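Local coordinates for SAHS4 (Ramazzottius varieornatus, PDB 5Z4G), which probably acts as a secreted, heat-soluble molecular shield that protects the tardigrade when water is scarce, and binds zinc ions, at residues W28-G33 and Q59-K64; Q128-T133 and F145-V150; D140-F145 and K153-K158. One frame throughout, in Å; residues are numbered along the deposited sequence.

Contact 1 of 3, residues W28-G33 and Q59-K64; sequences WESIDG and QKTLLK
Lys60 reaches over the end of the neighbouring strand and sets its ammonium group among three acceptors of residues 28-33. Lys60 NZ lies 2.6 Å from Asp32 OD1 in a salt bridge that meets the carboxylate on its anti side, 23° out of its plane. Lys60 NZ also approaches Ser30 O in the carbonyl plane at 2.8 Å. Glu29 OE1 adds a longer salt bridge to Lys60 NZ, less certain because Glu29 is modelled in two conformers. A bend at chi2 (-71°) aims the otherwise extended lysine at this cluster. Ser30 O is taken by the lysine, and Ser30 OG accepts the N-H of Thr61 instead, at 2.9 Å from Thr61 N and almost straight (176°), while Ser30 N is bonded to Thr61 O. Thr61 OG1 itself pairs with Arg154. Glu29 and Leu62 run side by side, Glu29 CB 3.8 Å from Leu62 CD2. On the other face of the sheet, Trp28 and Leu63 meet at their CB atoms, 4.2 Å apart, and the indole NE1 bonds to Trp24 O. The two antiparallel strands are the first two of the chain, separated by a segment carrying both short helices, as in the barrels of fatty-acid-binding proteins.

Contact 2 of 3, residues Q128-T133 and F145-V150; sequences QETIVT and FTSNGV
Ser147 OG is gripped by two neighbours on the opposite strand, and here the side chains are most closely bound. Gln128 NE2 donates to Ser147 OG at 3.0 Å along a nearly straight bond (170°) lying in the amide plane. The hydroxyl donates in turn from Ser147 OG to Glu129 O, also at 3.0 Å, coming in 46° above the carbonyl plane. With OG trans to the backbone N (chi1 -172°), the serine can reach both partners. A leucine in place of Gln128 would probably leave Ser147 OG without its donor and break the link from NE2 to Ala45 O. Further along the same face, Val132 CG2 rests 4.1 Å from Phe145 CB, and the Phe145 ring meets Phe41 of helix 38-44 edge-to-face.

The other face is looser. Ile131 and Thr146 are joined by two backbone hydrogen bonds, yet their side chains hardly meet, and Ile131 has two conformers. A water spans Ile131 O and Thr146 OG1, which also pairs with Thr151 OG1. Near the type I' turn from Ser147 to Val150, another water links Glu129 N to Asn148 OD1. Direct bonds to buried side chains thus fix one face of the strand pair, whereas the other is bridged partly by water.

Contact 3 of 3, residues D140-F145 and K153-K158; sequences DLEQTF and KRWYKK
Within the antiparallel hairpin of strands 140-147 and 150-159, Gln143 and Tyr156 meet on the face that lines the barrel interior. Tyr156 OH donates to Gln143 OE1 at 2.7 Å; the oxygen lies at the ring edge, in its plane, while the hydroxyl stands 42° above the carbonyl plane of the amide. Arg154 NH1 in turn donates to Tyr156 OH at 3.2 Å, so the hydroxyl gives one bond and receives a second, longer and bent one; NH1 also bonds to Thr61 OG1. This Arg-x-Tyr pair on the last strand recalls the one that holds the ligand carboxylate in fatty-acid-binding proteins. Alongside, Leu141 CD2 packs 3.7 Å from Tyr156 CD1. On the Gln143 side, the Phe145 ring has Lys153 N over one face and Phe145 CE1 4.0 Å from Arg154 CB.

The opposite face is more polar and open. Glu142, its chain extended, lies beside Trp155 with Glu142 CG 3.5 Å from Trp155 NE1, the carboxylate and indole planes 34° apart; Trp155 has a second conformer. Glu142 OE1 touches Lys153 CD at 3.4 Å, but Lys153 NZ remains beyond salt-bridge distance. At the far end, bends at chi2 and chi3 fold Lys157 back so that Lys157 NZ meets Asp140 OD1 on its syn side at 2.9 Å, in one of two modelled conformers.

Strand 128-137 flanks the hairpin on one side, where Tyr134 OH bonds to Gln143 NE2; on the other, strand 26-30 brings Trp28 against Leu141 and Tyr156.

Overall arrangement
The three contacts lie along one antiparallel barrel sheet in the order 1, 3, 2. Contacts 2 and 3 share Phe145 and strand 140-147, and are stitched together where Thr133 N meets Thr144 O at 2.8 Å. Contact 1 joins contact 3 through strands 26-30 and 150-159, their centres about 9 Å apart; past strand 26-30, Thr61 OG1 probably bonds to Arg154 NH1 at 2.8 Å. Contacts 1 and 2 do not touch, their nearest atoms being about 8 Å apart. A bound tetraethylene glycol, probably from crystallisation, lies about 5 Å from the Thr61 side chain and about 6 Å from that of Gln143, and may mark a pocket. The Gln59 side chain is about 7 Å from that of zinc-binding His85.

Contact 1 of 3, residues W28-G33 and Q59-K64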
loop_
_atom_site.group_PDB
_atom_site.type_symbol
_atom_site.label_atom_id
_atom_site.label_comp_id
_atom_site.label_asym_id
_atom_site.label_seq_id
_atom_site.Cartn_x
_atom_site.Cartn_y
_atom_site.Cartn_z
ATOM N N TRP A 28 -10.400 -3.592 0.642
ATOM C CA TRP A 28 -10.039 -3.329 2.026
ATOM C C TRP A 28 -10.348 -1.883 2.388
ATOM O O TRP A 28 -10.108 -0.978 1.590
ATOM C CB TRP A 28 -8.536 -3.572 2.211
ATOM C CG TRP A 28 -8.119 -4.971 1.833
ATOM C CD1 TRP A 28 -7.580 -5.389 0.634
ATOM C CD2 TRP A 28 -8.233 -6.136 2.649
ATOM N NE1 TRP A 28 -7.340 -6.747 0.672
ATOM C CE2 TRP A 28 -7.720 -7.229 1.902
ATOM C CE3 TRP A 28 -8.675 -6.359 3.972
ATOM C CZ2 TRP A 28 -7.658 -8.540 2.431
ATOM C CZ3 TRP A 28 -8.627 -7.664 4.499
ATOM C CH2 TRP A 28 -8.120 -8.736 3.725
ATOM N N GLU A 29 -10.880 -1.675 3.591
ATOM C CA GLU A 29 -11.157 -0.335 4.106
ATOM C C GLU A 29 -10.326 -0.086 5.354
ATOM O O GLU A 29 -10.336 -0.902 6.278
ATOM C CB GLU A 29 -12.648 -0.174 4.422
ATOM C CG GLU A 29 -13.006 1.161 5.060
ATOM C CD GLU A 29 -14.415 1.177 5.622
ATOM O OE1 GLU A 29 -14.635 1.826 6.664
ATOM O OE2 GLU A 29 -15.304 0.533 5.033
ATOM N N SER A 30 -9.609 1.035 5.382
ATOM C CA SER A 30 -8.793 1.384 6.547
ATOM C C SER A 30 -9.678 1.512 7.789
ATOM O O SER A 30 -10.797 2.056 7.724
ATOM C CB SER A 30 -8.004 2.666 6.297
ATOM O OG SER A 30 -8.853 3.766 6.046
ATOM N N ILE A 31 -9.200 0.967 8.902
ATOM C CA ILE A 31 -9.941 1.098 10.162
ATOM C C ILE A 31 -9.874 2.541 10.663
ATOM O O ILE A 31 -8.995 3.294 10.252
ATOM C CB ILE A 31 -9.467 0.091 11.233
ATOM C CG1 ILE A 31 -8.069 0.445 11.758
ATOM C CG2 ILE A 31 -9.533 -1.326 10.675
ATOM C CD1 ILE A 31 -7.752 -0.154 13.118
ATOM N N ASP A 32 -10.798 2.915 11.543
ATOM C CA ASP A 32 -10.796 4.265 12.124
ATOM C C ASP A 32 -9.475 4.577 12.823
ATOM O O ASP A 32 -8.902 3.717 13.480
ATOM C CB ASP A 32 -11.962 4.429 13.100
ATOM C CG ASP A 32 -13.299 4.702 12.401
ATOM O OD1 ASP A 32 -13.372 4.708 11.154
ATOM O OD2 ASP A 32 -14.296 4.918 13.114
ATOM N N GLY A 33 -8.997 5.804 12.651
ATOM C CA GLY A 33 -7.794 6.258 13.331
ATOM C C GLY A 33 -6.564 6.266 12.452
ATOM O O GLY A 33 -6.636 5.980 11.251
ATOM N N GLN A 59 -11.013 10.614 7.107
ATOM C CA GLN A 59 -10.713 10.163 5.744
ATOM C C GLN A 59 -10.361 8.673 5.653
ATOM O O GLN A 59 -9.385 8.218 6.241
ATOM C CB GLN A 59 -9.595 11.018 5.121
ATOM C CG GLN A 59 -9.282 10.686 3.664
ATOM C CD GLN A 59 -10.467 10.922 2.745
ATOM O OE1 GLN A 59 -10.937 12.053 2.592
ATOM N NE2 GLN A 59 -10.961 9.855 2.137
ATOM N N LYS A 60 -11.174 7.925 4.913
ATOM C CA LYS A 60 -10.917 6.503 4.667
ATOM C C LYS A 60 -10.026 6.269 3.455
ATOM O O LYS A 60 -10.029 7.051 2.505
ATOM C CB LYS A 60 -12.237 5.742 4.496
ATOM C CG LYS A 60 -13.103 5.701 5.746
ATOM C CD LYS A 60 -12.494 4.793 6.801
ATOM C CE LYS A 60 -13.482 4.492 7.902
ATOM N NZ LYS A 60 -12.873 3.577 8.902
ATOM N N THR A 61 -9.269 5.180 3.509
ATOM C CA THR A 61 -8.570 4.645 2.357
ATOM C C THR A 61 -9.244 3.339 1.977
ATOM O O THR A 61 -9.475 2.477 2.836
ATOM C CB THR A 61 -7.086 4.343 2.690
ATOM O OG1 THR A 61 -6.431 5.533 3.138
ATOM C CG2 THR A 61 -6.324 3.772 1.490
ATOM N N LEU A 62 -9.544 3.200 0.690
ATOM C CA LEU A 62 -9.971 1.932 0.123
ATOM C C LEU A 62 -8.843 1.369 -0.726
ATOM O O LEU A 62 -8.256 2.071 -1.545
ATOM C CB LEU A 62 -11.252 2.094 -0.701
ATOM C CG LEU A 62 -12.453 2.717 0.009
ATOM C CD1 LEU A 62 -13.653 2.754 -0.924
ATOM C CD2 LEU A 62 -12.795 1.997 1.310
ATOM N N LEU A 63 -8.544 0.096 -0.524
ATOM C CA LEU A 63 -7.494 -0.564 -1.264
ATOM C C LEU A 63 -8.066 -1.816 -1.914
ATOM O O LEU A 63 -8.752 -2.596 -1.261
ATOM C CB LEU A 63 -6.385 -0.904 -0.276
ATOM C CG LEU A 63 -5.197 -1.748 -0.655
ATOM C CD1 LEU A 63 -4.434 -1.098 -1.790
ATOM C CD2 LEU A 63 -4.341 -1.841 0.599
ATOM N N LYS A 64 -7.795 -2.012 -3.202
ATOM C CA LYS A 64 -8.282 -3.207 -3.889
ATOM C C LYS A 64 -7.161 -3.852 -4.686
ATOM O O LYS A 64 -6.497 -3.178 -5.464
ATOM C CB LYS A 64 -9.482 -2.876 -4.797
ATOM C CG LYS A 64 -10.170 -4.112 -5.384
ATOM C CD LYS A 64 -11.554 -3.803 -5.914
ATOM C CE LYS A 64 -11.539 -3.440 -7.384
ATOM N NZ LYS A 64 -12.825 -3.824 -8.032
#

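Contact 2 of 3, residues Q128-T133 and F145-V150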
loop_
_atom_site.group_PDB
_atom_site.type_symbol
_atom_site.label_atom_id
_atom_site.label_comp_id
_atom_site.label_asym_id
_atom_site.label_seq_id
_atom_site.Cartn_x
_atom_site.Cartn_y
_atom_site.Cartn_z
ATOM N N GLN A 128 15.084 8.327 -0.905
ATOM C CA GLN A 128 14.318 7.683 0.156
ATOM C C GLN A 128 13.655 6.388 -0.300
ATOM O O GLN A 128 12.935 6.368 -1.300
ATOM C CB GLN A 128 13.275 8.663 0.703
ATOM C CG GLN A 128 12.545 8.199 1.956
ATOM C CD GLN A 128 11.519 9.201 2.458
ATOM O OE1 GLN A 128 11.461 10.355 2.007
ATOM N NE2 GLN A 128 10.707 8.766 3.408
ATOM N N GLU A 129 13.915 5.308 0.426
ATOM C CA GLU A 129 13.274 4.030 0.138
ATOM C C GLU A 129 12.307 3.627 1.241
ATOM O O GLU A 129 12.501 3.964 2.415
ATOM C CB GLU A 129 14.304 2.927 -0.153
ATOM C CG GLU A 129 15.183 2.535 1.024
ATOM C CD GLU A 129 16.098 1.351 0.743
ATOM O OE1 GLU A 129 17.150 1.266 1.404
ATOM O OE2 GLU A 129 15.779 0.504 -0.123
ATOM N N THR A 130 11.257 2.920 0.833
ATOM C CA THR A 130 10.210 2.434 1.726
ATOM C C THR A 130 9.973 0.976 1.371
ATOM O O THR A 130 10.006 0.606 0.190
ATOM C CB THR A 130 8.898 3.254 1.576
ATOM O OG1 THR A 130 9.173 4.630 1.843
ATOM C CG2 THR A 130 7.794 2.788 2.544
ATOM N N ILE A 131 9.774 0.141 2.389
ATOM C CA ILE A 131 9.263 -1.217 2.170
ATOM C C ILE A 131 7.913 -1.344 2.850
ATOM O O ILE A 131 7.744 -0.946 4.005
ATOM C CB ILE A 131 10.258 -2.326 2.598
ATOM C CG1 ILE A 131 11.540 -2.227 1.747
ATOM C CG2 ILE A 131 9.620 -3.713 2.437
ATOM C CD1 ILE A 131 12.663 -3.163 2.139
ATOM N N VAL A 132 6.951 -1.871 2.100
ATOM C CA VAL A 132 5.575 -2.050 2.573
ATOM C C VAL A 132 5.273 -3.545 2.509
ATOM O O VAL A 132 5.572 -4.191 1.504
ATOM C CB VAL A 132 4.563 -1.239 1.715
ATOM C CG1 VAL A 132 3.172 -1.255 2.349
ATOM C CG2 VAL A 132 5.019 0.205 1.517
ATOM N N THR A 133 4.704 -4.105 3.575
ATOM C CA THR A 133 4.265 -5.499 3.546
ATOM C C THR A 133 2.760 -5.569 3.807
ATOM O O THR A 133 2.219 -4.775 4.604
ATOM C CB THR A 133 4.989 -6.392 4.572
ATOM O OG1 THR A 133 4.653 -5.967 5.889
ATOM C CG2 THR A 133 6.508 -6.342 4.409
ATOM N N PHE A 145 4.768 -0.524 7.072
ATOM C CA PHE A 145 5.610 0.287 6.193
ATOM C C PHE A 145 6.797 0.851 6.950
ATOM O O PHE A 145 6.635 1.396 8.047
ATOM C CB PHE A 145 4.811 1.399 5.486
ATOM C CG PHE A 145 3.796 2.081 6.355
ATOM C CD1 PHE A 145 2.491 1.580 6.452
ATOM C CD2 PHE A 145 4.121 3.247 7.051
ATOM C CE1 PHE A 145 1.546 2.216 7.241
ATOM C CE2 PHE A 145 3.177 3.878 7.844
ATOM C CZ PHE A 145 1.892 3.364 7.938
ATOM N N THR A 146 7.981 0.709 6.359
ATOM C CA THR A 146 9.221 1.161 6.984
ATOM C C THR A 146 9.952 2.088 6.037
ATOM O O THR A 146 10.138 1.751 4.867
ATOM C CB THR A 146 10.117 -0.033 7.366
ATOM O OG1 THR A 146 9.371 -0.929 8.201
ATOM C CG2 THR A 146 11.398 0.427 8.111
ATOM N N SER A 147 10.373 3.242 6.551
ATOM C CA SER A 147 11.168 4.185 5.776
ATOM C C SER A 147 12.066 4.969 6.709
ATOM O O SER A 147 11.618 5.404 7.776
ATOM C CB SER A 147 10.266 5.136 4.985
ATOM O OG SER A 147 11.043 5.915 4.098
ATOM N N ASN A 148 13.331 5.137 6.312
ATOM C CA ASN A 148 14.325 5.873 7.122
ATOM C C ASN A 148 14.394 5.326 8.548
ATOM O O ASN A 148 14.555 6.083 9.526
ATOM C CB ASN A 148 14.027 7.385 7.134
ATOM C CG ASN A 148 14.296 8.062 5.798
ATOM O OD1 ASN A 148 14.942 7.506 4.908
ATOM N ND2 ASN A 148 13.800 9.286 5.660
ATOM N N GLY A 149 14.254 4.005 8.653
ATOM C CA GLY A 149 14.377 3.302 9.922
ATOM C C GLY A 149 13.165 3.241 10.833
ATOM O O GLY A 149 13.237 2.615 11.891
ATOM N N VAL A 150 12.059 3.882 10.449
ATOM C CA VAL A 150 10.851 3.880 11.295
ATOM C C VAL A 150 9.721 3.117 10.633
ATOM O O VAL A 150 9.492 3.254 9.430
ATOM C CB VAL A 150 10.433 5.304 11.736
ATOM C CG1 VAL A 150 9.133 5.298 12.533
ATOM C CG2 VAL A 150 11.523 5.904 12.616
HETATM O O HOH W 1 15.117 5.460 2.932
HETATM O O HOH W 2 7.577 -2.738 6.413
#

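Contact 3 of 3, residues D140-F145 and K153-K158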
loop_
_atom_site.group_PDB
_atom_site.type_symbol
_atom_site.label_atom_id
_atom_site.label_comp_id
_atom_site.label_asym_id
_atom_site.label_seq_id
_atom_site.Cartn_x
_atom_site.Cartn_y
_atom_site.Cartn_z
ATOM N N ASP A 140 -9.071 -9.580 7.853
ATOM C CA ASP A 140 -8.155 -8.564 8.393
ATOM C C ASP A 140 -6.848 -8.467 7.626
ATOM O O ASP A 140 -6.237 -9.486 7.290
ATOM C CB ASP A 140 -7.862 -8.876 9.856
ATOM C CG ASP A 140 -9.123 -8.929 10.687
ATOM O OD1 ASP A 140 -9.828 -7.900 10.755
ATOM O OD2 ASP A 140 -9.426 -10.003 11.245
ATOM N N LEU A 141 -6.431 -7.234 7.345
ATOM C CA LEU A 141 -5.150 -6.982 6.690
ATOM C C LEU A 141 -4.318 -6.008 7.509
ATOM O O LEU A 141 -4.819 -4.965 7.956
ATOM C CB LEU A 141 -5.354 -6.453 5.262
ATOM C CG LEU A 141 -4.088 -6.251 4.399
ATOM C CD1 LEU A 141 -4.381 -6.611 2.948
ATOM C CD2 LEU A 141 -3.544 -4.839 4.524
ATOM N N GLU A 142 -3.045 -6.359 7.708
ATOM C CA GLU A 142 -2.066 -5.463 8.322
ATOM C C GLU A 142 -1.102 -4.980 7.243
ATOM O O GLU A 142 -0.493 -5.790 6.544
ATOM C CB GLU A 142 -1.292 -6.171 9.457
ATOM C CG GLU A 142 -0.441 -5.239 10.333
ATOM C CD GLU A 142 0.290 -5.938 11.482
ATOM O OE1 GLU A 142 1.293 -5.379 11.980
ATOM O OE2 GLU A 142 -0.114 -7.042 11.906
ATOM N N GLN A 143 -0.983 -3.665 7.111
ATOM C CA GLN A 143 -0.046 -3.026 6.187
ATOM C C GLN A 143 1.075 -2.408 7.019
ATOM O O GLN A 143 0.847 -1.483 7.790
ATOM C CB GLN A 143 -0.778 -1.965 5.358
ATOM C CG GLN A 143 0.092 -1.174 4.385
ATOM C CD GLN A 143 -0.609 0.063 3.836
ATOM O OE1 GLN A 143 -1.353 0.738 4.550
ATOM N NE2 GLN A 143 -0.352 0.382 2.575
ATOM N N THR A 144 2.274 -2.949 6.885
ATOM C CA THR A 144 3.420 -2.478 7.645
ATOM C C THR A 144 4.291 -1.697 6.672
ATOM O O THR A 144 4.519 -2.145 5.557
ATOM C CB THR A 144 4.169 -3.683 8.272
ATOM O OG1 THR A 144 3.260 -4.443 9.076
ATOM C CG2 THR A 144 5.326 -3.258 9.153
ATOM N N PHE A 145 4.768 -0.524 7.072
ATOM C CA PHE A 145 5.610 0.287 6.193
ATOM C C PHE A 145 6.797 0.851 6.950
ATOM O O PHE A 145 6.635 1.396 8.047
ATOM C CB PHE A 145 4.811 1.399 5.486
ATOM C CG PHE A 145 3.796 2.081 6.355
ATOM C CD1 PHE A 145 2.491 1.580 6.452
ATOM C CD2 PHE A 145 4.121 3.247 7.051
ATOM C CE1 PHE A 145 1.546 2.216 7.241
ATOM C CE2 PHE A 145 3.177 3.878 7.844
ATOM C CZ PHE A 145 1.892 3.364 7.938
ATOM N N LYS A 153 2.266 0.912 11.141
ATOM C CA LYS A 153 1.388 -0.215 10.820
ATOM C C LYS A 153 -0.036 0.279 10.720
ATOM O O LYS A 153 -0.526 0.975 11.603
ATOM C CB LYS A 153 1.490 -1.332 11.872
ATOM C CG LYS A 153 2.890 -1.884 12.103
ATOM C CD LYS A 153 2.959 -2.787 13.321
ATOM C CE LYS A 153 4.390 -3.241 13.584
ATOM N NZ LYS A 153 4.438 -4.423 14.492
ATOM N N ARG A 154 -0.692 -0.074 9.626
ATOM C CA ARG A 154 -2.094 0.270 9.428
ATOM C C ARG A 154 -2.931 -0.976 9.217
ATOM O O ARG A 154 -2.506 -1.918 8.531
ATOM C CB ARG A 154 -2.235 1.181 8.225
ATOM C CG ARG A 154 -3.512 1.974 8.234
ATOM C CD ARG A 154 -3.563 2.831 7.010
ATOM N NE ARG A 154 -4.549 3.885 7.174
ATOM C CZ ARG A 154 -5.075 4.567 6.168
ATOM N NH1 ARG A 154 -4.735 4.273 4.918
ATOM N NH2 ARG A 154 -5.963 5.519 6.415
ATOM N N TRP A 155 -4.128 -0.976 9.798
ATOM C CA TRP A 155 -5.050 -2.102 9.672
ATOM C C TRP A 155 -6.251 -1.777 8.801
ATOM O O TRP A 155 -6.748 -0.647 8.794
ATOM C CB TRP A 155 -5.509 -2.594 11.047
ATOM C CG TRP A 155 -4.405 -3.265 11.813
ATOM C CD1 TRP A 155 -4.135 -4.603 11.857
ATOM C CD2 TRP A 155 -3.409 -2.627 12.623
ATOM N NE1 TRP A 155 -3.036 -4.842 12.652
ATOM C CE2 TRP A 155 -2.572 -3.648 13.136
ATOM C CE3 TRP A 155 -3.148 -1.292 12.974
ATOM C CZ2 TRP A 155 -1.487 -3.378 13.982
ATOM C CZ3 TRP A 155 -2.065 -1.021 13.820
ATOM C CH2 TRP A 155 -1.249 -2.065 14.311
ATOM N N TYR A 156 -6.694 -2.794 8.065
ATOM C CA TYR A 156 -7.840 -2.699 7.157
ATOM C C TYR A 156 -8.779 -3.866 7.405
ATOM O O TYR A 156 -8.337 -4.937 7.832
ATOM C CB TYR A 156 -7.390 -2.781 5.690
ATOM C CG TYR A 156 -6.478 -1.672 5.212
ATOM C CD1 TYR A 156 -5.122 -1.636 5.581
ATOM C CD2 TYR A 156 -6.953 -0.676 4.356
ATOM C CE1 TYR A 156 -4.296 -0.620 5.153
ATOM C CE2 TYR A 156 -6.130 0.355 3.921
ATOM C CZ TYR A 156 -4.792 0.364 4.310
ATOM O OH TYR A 156 -3.918 1.354 3.894
ATOM N N LYS A 157 -10.062 -3.650 7.111
ATOM C CA LYS A 157 -11.093 -4.688 7.147
ATOM C C LYS A 157 -11.530 -4.991 5.735
ATOM O O LYS A 157 -11.671 -4.074 4.917
ATOM C CB LYS A 157 -12.312 -4.215 7.959
ATOM C CG LYS A 157 -12.103 -4.110 9.463
ATOM C CD LYS A 157 -11.822 -5.442 10.155
ATOM C CE LYS A 157 -13.043 -6.335 10.308
ATOM N NZ LYS A 157 -12.719 -7.536 11.132
ATOM N N LYS A 158 -11.759 -6.273 5.447
ATOM C CA LYS A 158 -12.232 -6.679 4.115
ATOM C C LYS A 158 -13.650 -6.186 3.896
ATOM O O LYS A 158 -14.498 -6.247 4.798
ATOM C CB LYS A 158 -12.171 -8.189 3.939
ATOM C CG LYS A 158 -12.378 -8.646 2.500
ATOM C CD LYS A 158 -12.311 -10.155 2.378
ATOM C CE LYS A 158 -10.877 -10.645 2.344
ATOM N NZ LYS A 158 -10.844 -12.097 2.010
HETATM O O HOH W 3 -8.600 -5.388 10.562
#